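Local coordinates for protein V-type ATP synthase alpha chain (PDB 4O1S) that is an intein from an archaeal V-type ATPase subunit A, with a splicing domain of the Hint clan built mostly of beta strands, at residues G42-L48 with S67-G73. Residues are numbered along the deposited sequence; the frame is centred on the assembly and turned at random.
Sequences GEEIIHL and SRLLYKG
Tyr71 lays the CE1 edge of its ring along the aliphatic part of Glu43, with CE1 3.8 Å from Glu43 CG and the carboxylate turned nearly perpendicular (88°) to the ring. With CG anti to the backbone N (chi1 163°), the ring stays above its own strand and turns this edge to the partner, where CD1 also meets Ile45 CG1 at 4.3 Å. Beside it, Ile45 CG2 touches Leu69 CD1 at 4.1 Å. The backbones beneath form an antiparallel ladder: Glu44 with Lys72 and Ile46 with Leu70 are hydrogen-bonded pairs, the latter through Ile46 N to Leu70 O (2.8 Å) and Leu70 N to Ile46 O (2.9 Å). At the far end Arg68 O accepts twice, from Leu48 N at 2.7 Å and from His47 ND1 at 3.2 Å; the imidazole meets this oxygen in its own ring plane but from above the carbonyl plane. On the reverse face Leu48 CD2 packs across Leu70 CG (3.9 Å). The hairpin of strands 43-58 and 61-75 of the intein splicing domain is flanked by strands 36-40 and 143-149; helix 22-31 packs over the Ile46 and Leu70 face, where Glu44 OE1 hydrogen-bonds Tyr26 OH and forms a salt bridge with Arg30.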
# COMPACT_ATOMS: atom_id res chain seq x y z
N GLY A 42 -6.81 14.45 13.94
CA GLY A 42 -6.96 13.04 13.57
C GLY A 42 -5.88 12.44 12.67
O GLY A 42 -5.85 11.24 12.47
N GLU A 43 -5.00 13.27 12.13
CA GLU A 43 -3.88 12.76 11.38
C GLU A 43 -2.60 12.83 12.18
O GLU A 43 -2.45 13.66 13.08
CB GLU A 43 -3.69 13.56 10.11
CG GLU A 43 -4.87 13.52 9.22
CD GLU A 43 -4.66 14.40 8.01
OE1 GLU A 43 -4.11 15.50 8.17
OE2 GLU A 43 -5.02 13.97 6.89
N GLU A 44 -1.67 11.95 11.85
CA GLU A 44 -0.39 11.92 12.53
C GLU A 44 0.71 11.43 11.60
O GLU A 44 0.51 10.53 10.75
CB GLU A 44 -0.46 11.02 13.76
CG GLU A 44 0.74 11.18 14.64
CD GLU A 44 0.66 10.32 15.89
OE1 GLU A 44 0.89 9.09 15.79
OE2 GLU A 44 0.35 10.89 16.96
N ILE A 45 1.90 12.01 11.77
CA ILE A 45 3.04 11.67 10.94
C ILE A 45 4.30 11.37 11.76
O ILE A 45 4.59 12.03 12.77
CB ILE A 45 3.32 12.78 9.92
CG1 ILE A 45 2.17 12.86 8.92
CG2 ILE A 45 4.60 12.52 9.17
CD1 ILE A 45 2.01 14.23 8.30
N ILE A 46 5.04 10.35 11.33
CA ILE A 46 6.32 10.12 11.94
C ILE A 46 7.37 10.36 10.89
O ILE A 46 7.31 9.83 9.77
CB ILE A 46 6.48 8.69 12.49
CG1 ILE A 46 5.25 8.23 13.26
CG2 ILE A 46 7.74 8.61 13.36
CD1 ILE A 46 5.30 6.74 13.56
N HIS A 47 8.34 11.17 11.27
CA HIS A 47 9.48 11.38 10.42
C HIS A 47 10.62 10.50 10.93
O HIS A 47 11.04 10.58 12.09
CB HIS A 47 9.82 12.88 10.38
CG HIS A 47 10.93 13.22 9.44
ND1 HIS A 47 11.23 12.45 8.33
CD2 HIS A 47 11.85 14.22 9.47
CE1 HIS A 47 12.27 12.99 7.70
NE2 HIS A 47 12.66 14.06 8.37
N LEU A 48 11.11 9.63 10.07
CA LEU A 48 12.05 8.61 10.47
C LEU A 48 13.49 9.10 10.39
O LEU A 48 13.95 9.47 9.31
CB LEU A 48 11.89 7.37 9.56
CG LEU A 48 10.85 6.31 9.94
CD1 LEU A 48 9.79 6.82 10.90
CD2 LEU A 48 10.22 5.81 8.69
N SER A 67 11.92 4.78 2.76
CA SER A 67 10.77 5.56 3.21
C SER A 67 11.09 6.37 4.47
O SER A 67 11.64 5.82 5.43
CB SER A 67 9.63 4.62 3.51
OG SER A 67 8.41 5.32 3.35
N ARG A 68 10.75 7.66 4.45
CA ARG A 68 11.14 8.57 5.53
C ARG A 68 9.99 9.10 6.38
O ARG A 68 10.22 9.58 7.48
CB ARG A 68 12.03 9.71 4.99
CG ARG A 68 13.35 9.16 4.45
CD ARG A 68 14.47 10.18 4.22
NE ARG A 68 14.12 11.26 3.28
CZ ARG A 68 14.31 11.20 1.96
NH1 ARG A 68 14.83 10.12 1.40
NH2 ARG A 68 13.97 12.24 1.20
N LEU A 69 8.77 8.99 5.86
CA LEU A 69 7.57 9.38 6.60
C LEU A 69 6.57 8.24 6.70
O LEU A 69 6.37 7.51 5.73
CB LEU A 69 6.87 10.54 5.92
CG LEU A 69 7.58 11.89 5.92
CD1 LEU A 69 6.56 12.94 5.61
CD2 LEU A 69 8.21 12.16 7.25
N LEU A 70 5.95 8.11 7.86
CA LEU A 70 4.82 7.21 8.02
C LEU A 70 3.66 8.07 8.43
O LEU A 70 3.84 9.10 9.09
CB LEU A 70 5.07 6.17 9.12
CG LEU A 70 6.32 5.31 9.01
CD1 LEU A 70 6.36 4.34 10.17
CD2 LEU A 70 6.36 4.59 7.68
N TYR A 71 2.47 7.63 8.05
CA TYR A 71 1.23 8.34 8.32
C TYR A 71 0.21 7.40 8.96
O TYR A 71 0.13 6.20 8.64
CB TYR A 71 0.68 8.95 7.03
CG TYR A 71 -0.79 9.36 7.07
CD1 TYR A 71 -1.18 10.57 7.65
CD2 TYR A 71 -1.78 8.55 6.52
CE1 TYR A 71 -2.52 10.95 7.68
CE2 TYR A 71 -3.12 8.92 6.55
CZ TYR A 71 -3.48 10.12 7.13
OH TYR A 71 -4.80 10.49 7.15
N LYS A 72 -0.56 7.95 9.89
CA LYS A 72 -1.69 7.25 10.47
C LYS A 72 -2.86 8.20 10.54
O LYS A 72 -2.74 9.30 11.08
CB LYS A 72 -1.35 6.73 11.86
CG LYS A 72 -2.53 6.13 12.59
CD LYS A 72 -2.17 5.65 13.98
CE LYS A 72 -3.38 5.71 14.90
NZ LYS A 72 -3.05 5.08 16.20
N GLY A 73 -3.99 7.78 9.99
CA GLY A 73 -5.18 8.62 10.01
C GLY A 73 -6.44 7.83 10.32
O GLY A 73 -6.39 6.77 10.95